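Local coordinates for protein 2',5'-phosphodiesterase 12 (Homo sapiens, PDB 4Z2B) that belongs to the endonuclease/exonuclease/phosphatase family, pairing a DNase I-like domain with an N-terminal domain of the E-set clan, at residues 341-346 and 408-413. Numbering follows the deposited sequence. Where two conformers were deposited one is given.
Sequences GDFNST and YIFIDL. With 4LC (3-(6-{[(2S,3S)-3-(hydroxymethyl)-2-phenylmorpholin-4-yl]carbonyl}-1-methyl-1H-benzimidazol-2-yl)-1H-indole-6-carbonitrile), chain F.
Gly341 and Tyr408 form an antiparallel hydrogen-bonded pair in one of the sheets of the DNase I-like domain, where strand 337-342 gives way to a loop that lines the 4LC pocket. Gly341 N donates to Tyr408 O at 3.2 Å, and Tyr408 N returns a straighter bond to Gly341 O. Because Gly341 has no side chain, the ring of Phe343 can fold back over the strand end toward its partner. With CG beside the backbone N (chi1 -67°), that ring takes the edge of Phe410 on one face, a T-shaped pair with centroids 5.0 Å apart and planes at 63°. Phe343 CD1 also meets the edge of the Tyr408 ring, 3.6 Å from Tyr408 CD2. Tyr408 reaches on past Phe343 to the loop, where its hydroxyl OH donates to Ser345 O at 2.7 Å, tilted 15° from the carbonyl plane. Within the loop, Asp342 OD1 accepts from Asn344 N, an Asx turn. Beyond it, Thr346 N makes a weak hydrogen bond to the nitrile N62 of 4LC (3.3 Å), so one peptide group uses its C=O for the Tyr408 hydroxyl and its N-H for the ligand. Helix 350-357 packs on the aromatic group through Met351, Tyr352 and Val355, while Met317 of helix 310-331 touches Phe343 and strand 295-302 lies alongside strand 337-342.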
# COMPACT_ATOMS: atom_id res chain seq x y z
N GLY A 341 -6.16 -5.38 6.20
CA GLY A 341 -4.89 -5.85 6.73
C GLY A 341 -4.41 -7.18 6.25
O GLY A 341 -5.13 -7.92 5.58
N ASP A 342 -3.15 -7.47 6.59
CA ASP A 342 -2.56 -8.78 6.50
C ASP A 342 -2.77 -9.33 7.90
O ASP A 342 -2.09 -8.91 8.84
CB ASP A 342 -1.09 -8.70 6.09
CG ASP A 342 -0.40 -10.05 6.13
OD1 ASP A 342 -1.05 -11.05 6.56
OD2 ASP A 342 0.77 -10.11 5.75
N PHE A 343 -3.81 -10.18 8.07
CA PHE A 343 -4.15 -10.68 9.40
C PHE A 343 -3.37 -11.94 9.75
O PHE A 343 -3.50 -12.44 10.89
CB PHE A 343 -5.66 -10.92 9.50
CG PHE A 343 -6.41 -9.61 9.43
CD1 PHE A 343 -6.78 -9.07 8.20
CD2 PHE A 343 -6.62 -8.85 10.58
CE1 PHE A 343 -7.43 -7.83 8.14
CE2 PHE A 343 -7.26 -7.61 10.52
CZ PHE A 343 -7.66 -7.11 9.30
N ASN A 344 -2.64 -12.53 8.77
CA ASN A 344 -1.88 -13.77 8.98
C ASN A 344 -2.80 -14.86 9.61
O ASN A 344 -2.37 -15.61 10.48
CB ASN A 344 -0.65 -13.47 9.87
CG ASN A 344 0.53 -13.05 9.05
OD1 ASN A 344 0.79 -13.67 8.02
ND2 ASN A 344 1.23 -11.98 9.45
N SER A 345 -4.07 -14.89 9.15
CA SER A 345 -5.08 -15.82 9.66
C SER A 345 -5.94 -16.34 8.53
O SER A 345 -6.56 -15.56 7.82
CB SER A 345 -5.98 -15.12 10.68
OG SER A 345 -5.26 -14.47 11.71
N THR A 346 -6.01 -17.66 8.39
CA THR A 346 -6.86 -18.28 7.36
C THR A 346 -8.32 -18.35 7.84
O THR A 346 -8.57 -18.30 9.06
CB THR A 346 -6.32 -19.67 6.93
OG1 THR A 346 -6.47 -20.57 8.02
CG2 THR A 346 -4.87 -19.64 6.46
N TYR A 408 -7.59 -9.57 4.33
CA TYR A 408 -9.03 -9.25 4.26
C TYR A 408 -9.27 -7.76 4.21
O TYR A 408 -8.48 -6.98 4.75
CB TYR A 408 -9.80 -9.83 5.48
CG TYR A 408 -9.55 -11.31 5.70
CD1 TYR A 408 -10.29 -12.27 5.01
CD2 TYR A 408 -8.56 -11.75 6.57
CE1 TYR A 408 -10.02 -13.63 5.16
CE2 TYR A 408 -8.29 -13.10 6.73
CZ TYR A 408 -9.02 -14.04 6.02
OH TYR A 408 -8.76 -15.36 6.22
N ILE A 409 -10.42 -7.38 3.65
CA ILE A 409 -11.01 -6.06 3.74
C ILE A 409 -12.28 -6.32 4.51
O ILE A 409 -13.25 -6.80 3.91
CB ILE A 409 -11.24 -5.38 2.37
CG1 ILE A 409 -9.87 -5.16 1.66
CG2 ILE A 409 -12.04 -4.02 2.55
CD1 ILE A 409 -9.98 -4.81 0.20
N PHE A 410 -12.26 -6.13 5.84
CA PHE A 410 -13.47 -6.39 6.63
C PHE A 410 -14.37 -5.16 6.61
O PHE A 410 -13.86 -4.04 6.75
CB PHE A 410 -13.15 -6.78 8.08
CG PHE A 410 -12.47 -8.12 8.26
CD1 PHE A 410 -13.14 -9.30 7.97
CD2 PHE A 410 -11.19 -8.19 8.81
CE1 PHE A 410 -12.53 -10.55 8.19
CE2 PHE A 410 -10.59 -9.44 9.07
CZ PHE A 410 -11.25 -10.61 8.72
N ILE A 411 -15.68 -5.33 6.41
CA ILE A 411 -16.55 -4.14 6.37
C ILE A 411 -17.71 -4.30 7.31
O ILE A 411 -18.12 -5.43 7.58
CB ILE A 411 -17.06 -3.86 4.92
CG1 ILE A 411 -17.87 -5.07 4.35
CG2 ILE A 411 -15.89 -3.46 4.00
CD1 ILE A 411 -18.57 -4.82 3.00
N ASP A 412 -18.24 -3.18 7.80
CA ASP A 412 -19.48 -3.16 8.60
C ASP A 412 -20.59 -3.59 7.63
O ASP A 412 -20.92 -2.81 6.74
CB ASP A 412 -19.72 -1.76 9.17
CG ASP A 412 -21.00 -1.62 9.96
OD1 ASP A 412 -21.97 -2.37 9.68
OD2 ASP A 412 -21.03 -0.78 10.87
N LEU A 413 -21.09 -4.82 7.76
CA LEU A 413 -22.07 -5.36 6.81
C LEU A 413 -23.45 -4.62 6.86
O LEU A 413 -24.23 -4.73 5.92
CB LEU A 413 -22.23 -6.89 6.93
CG LEU A 413 -22.71 -7.49 8.26
CD1 LEU A 413 -24.25 -7.56 8.32
CD2 LEU A 413 -22.15 -8.90 8.45
C13 4LC F . 7.25 -14.83 6.82
C17 4LC F . 7.78 -13.47 6.48
C20 4LC F . 7.84 -12.99 8.90
C01 4LC F . 2.85 -15.93 7.02
N05 4LC F . 4.05 -16.74 7.26
C06 4LC F . 4.16 -18.04 7.69
N07 4LC F . 5.41 -18.47 7.70
C08 4LC F . 6.18 -17.34 7.40
C09 4LC F . 7.56 -17.18 7.36
C11 4LC F . 8.08 -15.93 7.04
C14 4LC F . 5.86 -14.99 6.87
C16 4LC F . 5.35 -16.25 7.15
O18 4LC F . 7.93 -13.15 5.32
N19 4LC F . 8.07 -12.62 7.50
C23 4LC F . 9.07 -12.68 9.72
O26 4LC F . 9.42 -11.28 9.61
C27 4LC F . 9.68 -10.89 8.25
C29 4LC F . 8.50 -11.21 7.32
C31 4LC F . 7.34 -10.24 7.50
O34 4LC F . 6.18 -10.68 6.81
C36 4LC F . 11.05 -11.39 7.81
C37 4LC F . 12.17 -11.09 8.58
C39 4LC F . 13.44 -11.50 8.17
C41 4LC F . 13.60 -12.22 7.00
C43 4LC F . 12.49 -12.51 6.22
C45 4LC F . 11.22 -12.11 6.63
C47 4LC F . 3.04 -18.97 7.80
C48 4LC F . 2.99 -20.25 7.29
N50 4LC F . 1.79 -20.83 7.60
C52 4LC F . 0.98 -19.90 8.21
C53 4LC F . -0.34 -20.00 8.64
C55 4LC F . -0.91 -18.91 9.29
C56 4LC F . -0.17 -17.74 9.51
C58 4LC F . 1.16 -17.66 9.09
C60 4LC F . 1.75 -18.74 8.42
C61 4LC F . -2.30 -18.96 9.67
N62 4LC F . -3.39 -18.96 9.96